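Local coordinates for polyketide biosynthesis 3-hydroxy-3-methylglutaryl-ACP synthase PksG (Bacillus subtilis, PDB 4YXT), which catalyses the aldol condensation of acetyl-AcpK with a beta-ketothioester intermediate held on PksL during biosynthesis of the antibiotic bacillaene, at residues A8-F12 with N57-I62; D50-G55 with I141-I145; T118-Q122 with S332-S336. The protein carries 1 engineered substitution. All coordinates share one frame; numbering follows the deposited sequence.

Contact 1. Residues A8-F12 with N57-I62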
ATOM      1  N   ALA A   8       7.139  -4.553 -20.222  1.00 23.83           N
ATOM      2  CA  ALA A   8       6.977  -3.312 -20.918  1.00 23.29           C
ATOM      3  C   ALA A   8       6.886  -2.217 -19.852  1.00 23.20           C
ATOM      4  O   ALA A   8       6.444  -2.499 -18.766  1.00 19.45           O
ATOM      5  CB  ALA A   8       5.723  -3.379 -21.776  1.00 22.75           C
ATOM      6  N   MET A   9       7.354  -1.009 -20.159  1.00 24.82           N
ATOM      7  CA  MET A   9       7.193   0.126 -19.226  1.00 29.79           C
ATOM      8  C   MET A   9       7.160   1.454 -19.963  1.00 26.32           C
ATOM      9  O   MET A   9       7.809   1.599 -20.971  1.00 31.02           O
ATOM     10  CB  MET A   9       8.273   0.128 -18.113  1.00 31.14           C
ATOM     11  CG  MET A   9       9.622   0.702 -18.486  1.00 33.42           C
ATOM     12  SD  MET A   9      10.871   0.434 -17.191  1.00 39.20           S
ATOM     13  CE  MET A   9      10.271   1.506 -15.903  1.00 31.93           C
ATOM     14  N   ASN A  10       6.375   2.395 -19.447  1.00 25.49           N
ATOM     15  CA  ASN A  10       6.127   3.651 -20.104  1.00 22.56           C
ATOM     16  C   ASN A  10       6.000   4.810 -19.142  1.00 24.02           C
ATOM     17  O   ASN A  10       5.495   4.672 -18.056  1.00 25.09           O
ATOM     18  CB  ASN A  10       4.874   3.602 -20.966  1.00 21.71           C
ATOM     19  CG  ASN A  10       4.727   4.865 -21.814  1.00 20.86           C
ATOM     20  OD1 ASN A  10       5.705   5.352 -22.349  1.00 21.36           O
ATOM     21  ND2 ASN A  10       3.582   5.427 -21.853  1.00 19.54           N
ATOM     22  N   VAL A  11       6.421   5.977 -19.591  1.00 24.53           N
ATOM     23  CA  VAL A  11       6.567   7.137 -18.738  1.00 25.96           C
ATOM     24  C   VAL A  11       5.570   8.100 -19.256  1.00 24.50           C
ATOM     25  O   VAL A  11       5.467   8.169 -20.448  1.00 23.93           O
ATOM     26  CB  VAL A  11       7.979   7.787 -18.924  1.00 24.57           C
ATOM     27  CG1 VAL A  11       8.106   9.139 -18.229  1.00 22.29           C
ATOM     28  CG2 VAL A  11       9.047   6.854 -18.421  1.00 24.85           C
ATOM     29  N   PHE A  12       4.834   8.766 -18.355  1.00 25.22           N
ATOM     30  CA  PHE A  12       4.117  10.023 -18.611  1.00 24.97           C
ATOM     31  C   PHE A  12       4.690  11.123 -17.720  1.00 27.94           C
ATOM     32  O   PHE A  12       4.477  11.124 -16.481  1.00 25.16           O
ATOM     33  CB  PHE A  12       2.638   9.939 -18.278  1.00 25.29           C
ATOM     34  CG  PHE A  12       1.850  11.134 -18.761  1.00 24.51           C
ATOM     35  CD1 PHE A  12       1.578  11.288 -20.110  1.00 24.52           C
ATOM     36  CD2 PHE A  12       1.396  12.107 -17.881  1.00 24.38           C
ATOM     37  CE1 PHE A  12       0.859  12.383 -20.592  1.00 24.49           C
ATOM     38  CE2 PHE A  12       0.671  13.197 -18.358  1.00 25.05           C
ATOM     39  CZ  PHE A  12       0.410  13.334 -19.719  1.00 22.33           C
ATOM     40  N   ASN A  57      -2.539   7.725 -18.339  1.00 19.91           N
ATOM     41  CA  ASN A  57      -1.704   8.161 -19.486  1.00 20.74           C
ATOM     42  C   ASN A  57      -0.377   7.425 -19.596  1.00 21.12           C
ATOM     43  O   ASN A  57       0.062   7.156 -20.697  1.00 21.64           O
ATOM     44  CB  ASN A  57      -1.525   9.664 -19.460  1.00 20.56           C
ATOM     45  CG  ASN A  57      -2.842  10.373 -19.580  1.00 19.76           C
ATOM     46  OD1 ASN A  57      -3.742   9.885 -20.236  1.00 21.80           O
ATOM     47  ND2 ASN A  57      -2.975  11.495 -18.944  1.00 21.83           N
ATOM     48  N   ALA A  58       0.251   7.053 -18.483  1.00 20.78           N
ATOM     49  CA  ALA A  58       1.444   6.215 -18.597  1.00 21.70           C
ATOM     50  C   ALA A  58       1.121   4.805 -19.057  1.00 20.63           C
ATOM     51  O   ALA A  58       1.871   4.229 -19.830  1.00 24.29           O
ATOM     52  CB  ALA A  58       2.253   6.207 -17.291  1.00 22.13           C
ATOM     53  N   ALA A  59       0.032   4.204 -18.591  1.00 20.77           N
ATOM     54  CA  ALA A  59      -0.187   2.767 -18.864  1.00 19.75           C
ATOM     55  C   ALA A  59      -0.888   2.485 -20.186  1.00 20.41           C
ATOM     56  O   ALA A  59      -0.749   1.398 -20.805  1.00 17.47           O
ATOM     57  CB  ALA A  59      -0.981   2.148 -17.740  1.00 19.36           C
ATOM     58  N   LYS A  60      -1.660   3.451 -20.609  1.00 20.34           N
ATOM     59  CA  LYS A  60      -2.497   3.323 -21.803  1.00 24.96           C
ATOM     60  C   LYS A  60      -1.700   2.787 -23.004  1.00 25.77           C
ATOM     61  O   LYS A  60      -2.123   1.784 -23.653  1.00 26.67           O
ATOM     62  CB  LYS A  60      -3.224   4.658 -22.036  1.00 29.12           C
ATOM     63  CG  LYS A  60      -3.988   4.843 -23.367  1.00 33.72           C
ATOM     64  CD  LYS A  60      -5.441   4.408 -23.271  1.00 37.17           C
ATOM     65  CE  LYS A  60      -6.314   5.132 -24.281  1.00 40.51           C
ATOM     66  NZ  LYS A  60      -5.654   5.256 -25.620  1.00 44.80           N
ATOM     67  N   PRO A  61      -0.516   3.377 -23.281  1.00 26.55           N
ATOM     68  CA  PRO A  61       0.223   2.868 -24.411  1.00 27.64           C
ATOM     69  C   PRO A  61       0.701   1.424 -24.259  1.00 27.35           C
ATOM     70  O   PRO A  61       0.840   0.704 -25.251  1.00 28.41           O
ATOM     71  CB  PRO A  61       1.387   3.863 -24.538  1.00 27.65           C
ATOM     72  CG  PRO A  61       0.799   5.162 -24.043  1.00 27.14           C
ATOM     73  CD  PRO A  61      -0.018   4.703 -22.870  1.00 28.15           C
ATOM     74  N   ILE A  62       0.916   0.988 -23.030  1.00 25.71           N
ATOM     75  CA  ILE A  62       1.228  -0.388 -22.797  1.00 25.69           C
ATOM     76  C   ILE A  62       0.010  -1.214 -23.100  1.00 27.95           C
ATOM     77  O   ILE A  62       0.070  -2.147 -23.879  1.00 28.26           O
ATOM     78  CB  ILE A  62       1.656  -0.660 -21.361  1.00 26.07           C
ATOM     79  CG1 ILE A  62       2.933   0.114 -21.032  1.00 25.04           C
ATOM     80  CG2 ILE A  62       1.888  -2.162 -21.211  1.00 25.88           C
ATOM     81  CD1 ILE A  62       3.424  -0.127 -19.611  1.00 28.09           C
TER
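Asn10 reaches from strand 8-12 to the backbone of helix 57-62. Its CB already lies 3.3 Å from Ala58 O and also faces Ile62 CG1. CG is placed anti to the backbone N (chi1 -172°), and this carries the amide over the helix turn. At the tip, ND2 donates to Ala58 O over 2.9 Å, with an N-H...O angle of 153°. The oxygen lies close to the amide plane of Asn10, while ND2 is tilted out of the carbonyl plane of Ala58. ND2 also rests against the Pro61 ring, with CG of that proline at 3.6 Å.

The helix is kinked here. Pro61 has no N-H, and the N of Ile62 makes a weak bond to Ala59 O instead of bonding to Ala58 O. The Asn10 amide therefore serves a carbonyl that the helix itself leaves without its usual donor.

Apolar contacts flank this bond. Ile62 CD1 lies 3.8 Å from Met9 CA, and Ile62 CG2 packs on Ala8 CB. At the other end, Asn57 CB sits over one face of the Phe12 ring, 3.7 Å from its centroid, in a CH-pi contact. Asn57 OD1 bonds to the backbone N of Leu404. Met9 and Val11 face helix 301-312. Strand 5-12 thus lies between two helices, as in the layered alpha-beta architecture of the thiolase fold.

Contact 2. Residues D50-G55 with I141-I145; sequences DPVTFG and IASDI
Ile145, Ser143 and Pro51 carry this contact, in which the first turn of a helix packs on a strand of the thiolase-fold sheet. The turn starts with a capping box: Asp50 OD1 accepts from Thr53 N, and Thr53 OG1 accepts from Asp50 N. The other carboxylate oxygen, Asp50 OD2, forms a salt bridge with Arg414 and bonds to Tyr416 OH.

Ile145 enters the contact through its end methyl. CD1 packs against the proline ring, 3.8 Å from Pro51 CG, and the two side chains cross at about a right angle. The same methyl lies over one face of the Phe54 ring, 4.1 Å above its plane and shifted toward the rim. At the start of the strand segment, Ile141 CG2 meets the bare backbone of the helix, 3.7 Å from Gly55 CA.

Between the two isoleucines stands Ser143. Its OG, anti to the backbone N (chi1 -162°), points into the helix turn and is also 3.4 Å from Phe54 CB. This OG donates to Pro51 O over 2.6 Å. It lies in the carbonyl plane, on a lone pair. Pro51 O also keeps its helical bond from Gly55 N, so two donors grip one buried carbonyl.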
ATOM      1  N   ASP A  50      -4.528  14.680 -12.391  1.00 26.21           N
ATOM      2  CA  ASP A  50      -4.373  14.160 -11.064  1.00 25.11           C
ATOM      3  C   ASP A  50      -3.560  12.871 -11.173  1.00 23.92           C
ATOM      4  O   ASP A  50      -3.089  12.536 -12.242  1.00 22.95           O
ATOM      5  CB  ASP A  50      -5.735  13.998 -10.401  1.00 26.96           C
ATOM      6  CG  ASP A  50      -6.504  12.816 -10.898  1.00 27.03           C
ATOM      7  OD1 ASP A  50      -6.009  12.050 -11.751  1.00 25.74           O
ATOM      8  OD2 ASP A  50      -7.597  12.630 -10.339  1.00 27.80           O
ATOM      9  N   PRO A  51      -3.318  12.186 -10.056  1.00 23.70           N
ATOM     10  CA  PRO A  51      -2.571  10.907 -10.235  1.00 23.11           C
ATOM     11  C   PRO A  51      -3.223   9.805 -11.047  1.00 20.24           C
ATOM     12  O   PRO A  51      -2.519   8.887 -11.509  1.00 25.28           O
ATOM     13  CB  PRO A  51      -2.369  10.438  -8.804  1.00 22.85           C
ATOM     14  CG  PRO A  51      -2.382  11.718  -8.021  1.00 22.96           C
ATOM     15  CD  PRO A  51      -3.382  12.609  -8.654  1.00 20.99           C
ATOM     16  N   VAL A  52      -4.539   9.791 -11.124  1.00 20.71           N
ATOM     17  CA  VAL A  52      -5.242   8.863 -12.032  1.00 20.82           C
ATOM     18  C   VAL A  52      -4.934   9.196 -13.504  1.00 20.72           C
ATOM     19  O   VAL A  52      -4.502   8.346 -14.283  1.00 23.22           O
ATOM     20  CB  VAL A  52      -6.764   8.931 -11.818  1.00 19.06           C
ATOM     21  CG1 VAL A  52      -7.449   7.979 -12.783  1.00 17.21           C
ATOM     22  CG2 VAL A  52      -7.085   8.610 -10.341  1.00 18.98           C
ATOM     23  N   THR A  53      -5.084  10.461 -13.858  1.00 18.93           N
ATOM     24  CA  THR A  53      -4.818  10.864 -15.219  1.00 20.75           C
ATOM     25  C   THR A  53      -3.390  10.542 -15.552  1.00 21.62           C
ATOM     26  O   THR A  53      -3.123  10.004 -16.630  1.00 21.10           O
ATOM     27  CB  THR A  53      -5.118  12.360 -15.483  1.00 21.41           C
ATOM     28  OG1 THR A  53      -4.192  13.191 -14.774  1.00 22.55           O
ATOM     29  CG2 THR A  53      -6.564  12.704 -15.050  1.00 21.63           C
ATOM     30  N   PHE A  54      -2.487  10.847 -14.611  1.00 21.52           N
ATOM     31  CA  PHE A  54      -1.055  10.666 -14.853  1.00 22.82           C
ATOM     32  C   PHE A  54      -0.777   9.194 -15.015  1.00 21.80           C
ATOM     33  O   PHE A  54      -0.045   8.857 -15.923  1.00 21.28           O
ATOM     34  CB  PHE A  54      -0.167  11.233 -13.731  1.00 24.09           C
ATOM     35  CG  PHE A  54       0.372  12.595 -14.005  1.00 26.98           C
ATOM     36  CD1 PHE A  54      -0.454  13.681 -14.012  1.00 28.69           C
ATOM     37  CD2 PHE A  54       1.732  12.784 -14.249  1.00 31.78           C
ATOM     38  CE1 PHE A  54       0.049  14.963 -14.275  1.00 34.22           C
ATOM     39  CE2 PHE A  54       2.256  14.045 -14.511  1.00 31.67           C
ATOM     40  CZ  PHE A  54       1.409  15.140 -14.530  1.00 35.31           C
ATOM     41  N   GLY A  55      -1.388   8.339 -14.164  1.00 19.28           N
ATOM     42  CA  GLY A  55      -1.210   6.878 -14.249  1.00 17.65           C
ATOM     43  C   GLY A  55      -1.828   6.228 -15.508  1.00 18.16           C
ATOM     44  O   GLY A  55      -1.215   5.344 -16.141  1.00 19.32           O
ATOM     45  N   ILE A 141       1.947   0.809 -11.277  1.00 17.93           N
ATOM     46  CA  ILE A 141       1.952   2.144 -11.742  1.00 18.99           C
ATOM     47  C   ILE A 141       2.386   3.039 -10.558  1.00 18.98           C
ATOM     48  O   ILE A 141       1.716   3.101  -9.563  1.00 19.14           O
ATOM     49  CB  ILE A 141       0.539   2.553 -12.169  1.00 20.48           C
ATOM     50  CG1 ILE A 141       0.059   1.692 -13.329  1.00 20.32           C
ATOM     51  CG2 ILE A 141       0.521   4.033 -12.538  1.00 19.31           C
ATOM     52  CD1 ILE A 141      -1.249   2.168 -13.936  1.00 22.20           C
ATOM     53  N   ALA A 142       3.524   3.696 -10.687  1.00 17.18           N
ATOM     54  CA  ALA A 142       3.914   4.705  -9.753  1.00 20.31           C
ATOM     55  C   ALA A 142       3.527   6.102 -10.309  1.00 20.86           C
ATOM     56  O   ALA A 142       3.972   6.462 -11.368  1.00 21.62           O
ATOM     57  CB  ALA A 142       5.395   4.588  -9.479  1.00 18.59           C
ATOM     58  N   SER A 143       2.695   6.860  -9.573  1.00 25.60           N
ATOM     59  CA  SER A 143       2.126   8.174  -9.965  1.00 23.71           C
ATOM     60  C   SER A 143       2.224   9.164  -8.785  1.00 25.15           C
ATOM     61  O   SER A 143       1.631   8.954  -7.727  1.00 27.20           O
ATOM     62  CB  SER A 143       0.641   7.964 -10.358  1.00 25.34           C
ATOM     63  OG  SER A 143       0.062   9.032 -11.144  1.00 24.01           O
ATOM     64  N   ASP A 144       2.984  10.239  -8.952  1.00 26.32           N
ATOM     65  CA  ASP A 144       3.131  11.277  -7.933  1.00 25.82           C
ATOM     66  C   ASP A 144       3.188  12.665  -8.570  1.00 28.25           C
ATOM     67  O   ASP A 144       3.710  12.824  -9.682  1.00 26.25           O
ATOM     68  CB  ASP A 144       4.395  11.104  -7.078  1.00 26.41           C
ATOM     69  CG  ASP A 144       4.188  10.159  -5.877  1.00 28.57           C
ATOM     70  OD1 ASP A 144       3.190  10.324  -5.119  1.00 29.94           O
ATOM     71  OD2 ASP A 144       5.036   9.229  -5.721  1.00 28.03           O
ATOM     72  N   ILE A 145       2.629  13.629  -7.821  1.00 27.59           N
ATOM     73  CA  ILE A 145       2.523  15.029  -8.170  1.00 29.32           C
ATOM     74  C   ILE A 145       3.052  15.825  -6.980  1.00 28.77           C
ATOM     75  O   ILE A 145       2.543  15.676  -5.880  1.00 25.69           O
ATOM     76  CB  ILE A 145       1.064  15.456  -8.354  1.00 30.35           C
ATOM     77  CG1 ILE A 145       0.459  14.952  -9.684  1.00 33.88           C
ATOM     78  CG2 ILE A 145       0.968  16.985  -8.403  1.00 30.37           C
ATOM     79  CD1 ILE A 145       0.433  13.473  -9.918  1.00 36.93           C
TER

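Contact 3. Residues T118-Q122 with S332-S336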
ATOM      1  N   THR A 118       9.151   0.592  -5.950  1.00 17.61           N
ATOM      2  CA  THR A 118       9.840  -0.674  -5.740  1.00 17.97           C
ATOM      3  C   THR A 118       9.081  -1.726  -4.926  1.00 17.93           C
ATOM      4  O   THR A 118       9.176  -2.969  -5.189  1.00 18.84           O
ATOM      5  CB  THR A 118      11.188  -0.354  -5.060  1.00 18.18           C
ATOM      6  OG1 THR A 118      12.032   0.279  -6.025  1.00 21.17           O
ATOM      7  CG2 THR A 118      11.855  -1.585  -4.529  1.00 17.46           C
ATOM      8  N   ALA A 119       8.422  -1.264  -3.882  1.00 17.21           N
ATOM      9  CA  ALA A 119       7.578  -2.094  -3.037  1.00 16.54           C
ATOM     10  C   ALA A 119       6.551  -2.716  -3.986  1.00 16.41           C
ATOM     11  O   ALA A 119       6.451  -3.920  -4.091  1.00 20.25           O
ATOM     12  CB  ALA A 119       6.900  -1.265  -1.936  1.00 16.22           C
ATOM     13  N   GLY A 120       5.876  -1.898  -4.753  1.00 16.74           N
ATOM     14  CA  GLY A 120       4.912  -2.392  -5.755  1.00 16.76           C
ATOM     15  C   GLY A 120       5.467  -3.496  -6.661  1.00 16.66           C
ATOM     16  O   GLY A 120       4.901  -4.595  -6.789  1.00 15.25           O
ATOM     17  N   PHE A 121       6.597  -3.177  -7.288  1.00 17.78           N
ATOM     18  CA  PHE A 121       7.211  -4.031  -8.288  1.00 19.40           C
ATOM     19  C   PHE A 121       7.722  -5.303  -7.664  1.00 19.02           C
ATOM     20  O   PHE A 121       7.575  -6.366  -8.254  1.00 21.64           O
ATOM     21  CB  PHE A 121       8.332  -3.237  -8.985  1.00 21.31           C
ATOM     22  CG  PHE A 121       9.238  -4.057  -9.846  1.00 22.62           C
ATOM     23  CD1 PHE A 121       8.803  -4.541 -11.061  1.00 23.66           C
ATOM     24  CD2 PHE A 121      10.530  -4.313  -9.455  1.00 25.94           C
ATOM     25  CE1 PHE A 121       9.639  -5.300 -11.859  1.00 25.34           C
ATOM     26  CE2 PHE A 121      11.388  -5.070 -10.253  1.00 25.36           C
ATOM     27  CZ  PHE A 121      10.941  -5.543 -11.463  1.00 24.50           C
ATOM     28  N   GLN A 122       8.322  -5.234  -6.486  1.00 18.36           N
ATOM     29  CA  GLN A 122       8.730  -6.468  -5.806  1.00 19.84           C
ATOM     30  C   GLN A 122       7.560  -7.381  -5.484  1.00 20.81           C
ATOM     31  O   GLN A 122       7.669  -8.637  -5.595  1.00 23.88           O
ATOM     32  CB  GLN A 122       9.538  -6.220  -4.549  1.00 18.61           C
ATOM     33  CG  GLN A 122      10.899  -5.710  -4.827  1.00 19.64           C
ATOM     34  CD  GLN A 122      11.718  -6.549  -5.801  1.00 24.92           C
ATOM     35  OE1 GLN A 122      11.456  -7.750  -6.022  1.00 24.22           O
ATOM     36  NE2 GLN A 122      12.749  -5.914  -6.373  1.00 28.15           N
ATOM     37  N   SER A 332      14.579   1.200   1.871  1.00 18.52           N
ATOM     38  CA  SER A 332      15.403   1.202   0.694  1.00 18.89           C
ATOM     39  C   SER A 332      15.715  -0.218   0.209  1.00 19.93           C
ATOM     40  O   SER A 332      15.505  -1.186   0.924  1.00 20.36           O
ATOM     41  CB  SER A 332      16.706   1.991   0.939  1.00 19.02           C
ATOM     42  OG  SER A 332      17.546   1.431   1.930  1.00 19.89           O
ATOM     43  N   GLU A 333      16.179  -0.333  -1.035  1.00 19.39           N
ATOM     44  CA  GLU A 333      16.468  -1.619  -1.619  1.00 19.18           C
ATOM     45  C   GLU A 333      17.420  -1.501  -2.826  1.00 20.42           C
ATOM     46  O   GLU A 333      17.263  -0.610  -3.649  1.00 20.86           O
ATOM     47  CB  GLU A 333      15.203  -2.345  -2.070  1.00 18.92           C
ATOM     48  CG  GLU A 333      15.428  -3.827  -2.536  1.00 19.68           C
ATOM     49  CD  GLU A 333      14.121  -4.688  -2.568  1.00 22.15           C
ATOM     50  OE1 GLU A 333      14.124  -5.817  -3.113  1.00 24.81           O
ATOM     51  OE2 GLU A 333      13.058  -4.267  -2.039  1.00 23.29           O
ATOM     52  N   PHE A 334      18.352  -2.459  -2.928  1.00 19.82           N
ATOM     53  CA  PHE A 334      19.197  -2.586  -4.068  1.00 19.77           C
ATOM     54  C   PHE A 334      18.903  -3.910  -4.692  1.00 19.69           C
ATOM     55  O   PHE A 334      18.940  -4.919  -4.029  1.00 20.09           O
ATOM     56  CB  PHE A 334      20.673  -2.503  -3.675  1.00 19.33           C
ATOM     57  CG  PHE A 334      21.592  -2.577  -4.833  1.00 20.15           C
ATOM     58  CD1 PHE A 334      22.095  -3.803  -5.262  1.00 19.54           C
ATOM     59  CD2 PHE A 334      21.953  -1.430  -5.519  1.00 20.47           C
ATOM     60  CE1 PHE A 334      22.928  -3.864  -6.352  1.00 22.33           C
ATOM     61  CE2 PHE A 334      22.808  -1.482  -6.615  1.00 20.64           C
ATOM     62  CZ  PHE A 334      23.281  -2.692  -7.047  1.00 21.94           C
ATOM     63  N   TYR A 335      18.691  -3.914  -5.991  1.00 19.78           N
ATOM     64  CA  TYR A 335      18.454  -5.134  -6.696  1.00 20.19           C
ATOM     65  C   TYR A 335      18.907  -4.983  -8.137  1.00 21.77           C
ATOM     66  O   TYR A 335      19.272  -3.901  -8.569  1.00 21.80           O
ATOM     67  CB  TYR A 335      16.950  -5.448  -6.677  1.00 21.07           C
ATOM     68  CG  TYR A 335      16.012  -4.337  -7.097  1.00 21.01           C
ATOM     69  CD1 TYR A 335      15.835  -3.212  -6.328  1.00 21.31           C
ATOM     70  CD2 TYR A 335      15.267  -4.443  -8.275  1.00 23.48           C
ATOM     71  CE1 TYR A 335      14.939  -2.223  -6.696  1.00 22.12           C
ATOM     72  CE2 TYR A 335      14.383  -3.463  -8.656  1.00 24.34           C
ATOM     73  CZ  TYR A 335      14.219  -2.361  -7.865  1.00 23.59           C
ATOM     74  OH  TYR A 335      13.309  -1.421  -8.249  1.00 30.29           O
ATOM     75  N   SER A 336      18.872  -6.082  -8.879  1.00 23.21           N
ATOM     76  CA  SER A 336      19.490  -6.138 -10.175  1.00 24.45           C
ATOM     77  C   SER A 336      18.634  -6.922 -11.122  1.00 23.56           C
ATOM     78  O   SER A 336      17.741  -7.667 -10.693  1.00 24.68           O
ATOM     79  CB  SER A 336      20.867  -6.792 -10.086  1.00 24.46           C
ATOM     80  OG  SER A 336      20.732  -8.127  -9.703  1.00 25.12           O
TER
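Helix 118-122 and strand 332-336 run at 51° to each other, with their axes 10.3 Å apart at closest approach, so long side chains bridge the gap. Tyr335 does most of this. Its CG stands between the backbone N and the carbonyl carbon (chi1 50°), the crowded position, and the ring reaches out to the helix. At its tip, Tyr335 OH is hydrogen-bonded to Thr118 OG1 at 3.1 Å; either hydroxyl could be the donor. Thr118 CG2 touches the same ring, 3.8 Å from Tyr335 CE1.

Gln122 comes over one face of the tyrosine. Its NE2 lies 3.5 Å above the ring plane, shifted toward the rim, and the amide plane stands nearly upright on the ring. Phe121 CE2 adds an apolar contact, 3.8 Å from Tyr335 CE2.

Glu333 extends toward Gln122 from the opposite direction. Its carboxylate is turned only 22° from the amide plane, and OE1 is 3.5 Å from Gln122 NE2. The main partner of Glu333 is Arg106 of the second subunit, which forms a salt bridge with OE1; Tyr115 OH bonds to OE2. Gln122 packs on the same arginine, so the contact forms part of the dimer interface. Helix 301-312 packs on Thr118, Phe121 and Tyr335. Strand 331-339 lies between strands 184-195 and 319-327 in the sheet, and strand 184-195 also touches Phe121 and Gln122.

Contacts 1 and 2 share helix 51-64, and their centres are 11 Å apart. They touch where Phe12 CD2 meets Phe54 CD2 at 3.7 Å and where Ala59 CB meets Ile141 CD1 at 3.8 Å. Contact 3 is separate, its centre 19 Å from each of the others, but all three reach the same sheet. Contacts 2 and 3 approach the probable active site from different parts of the fold. The side chain of Pro51 is about 9 Å from that of Ala82, an engineered residue at a proposed proton donor/acceptor position. The Thr118 side chain is about 8 Å from those of Cys114, the probable acyl-thioester nucleophile, and His250, a probable proton donor/acceptor. Contact 1 lies away from these residues.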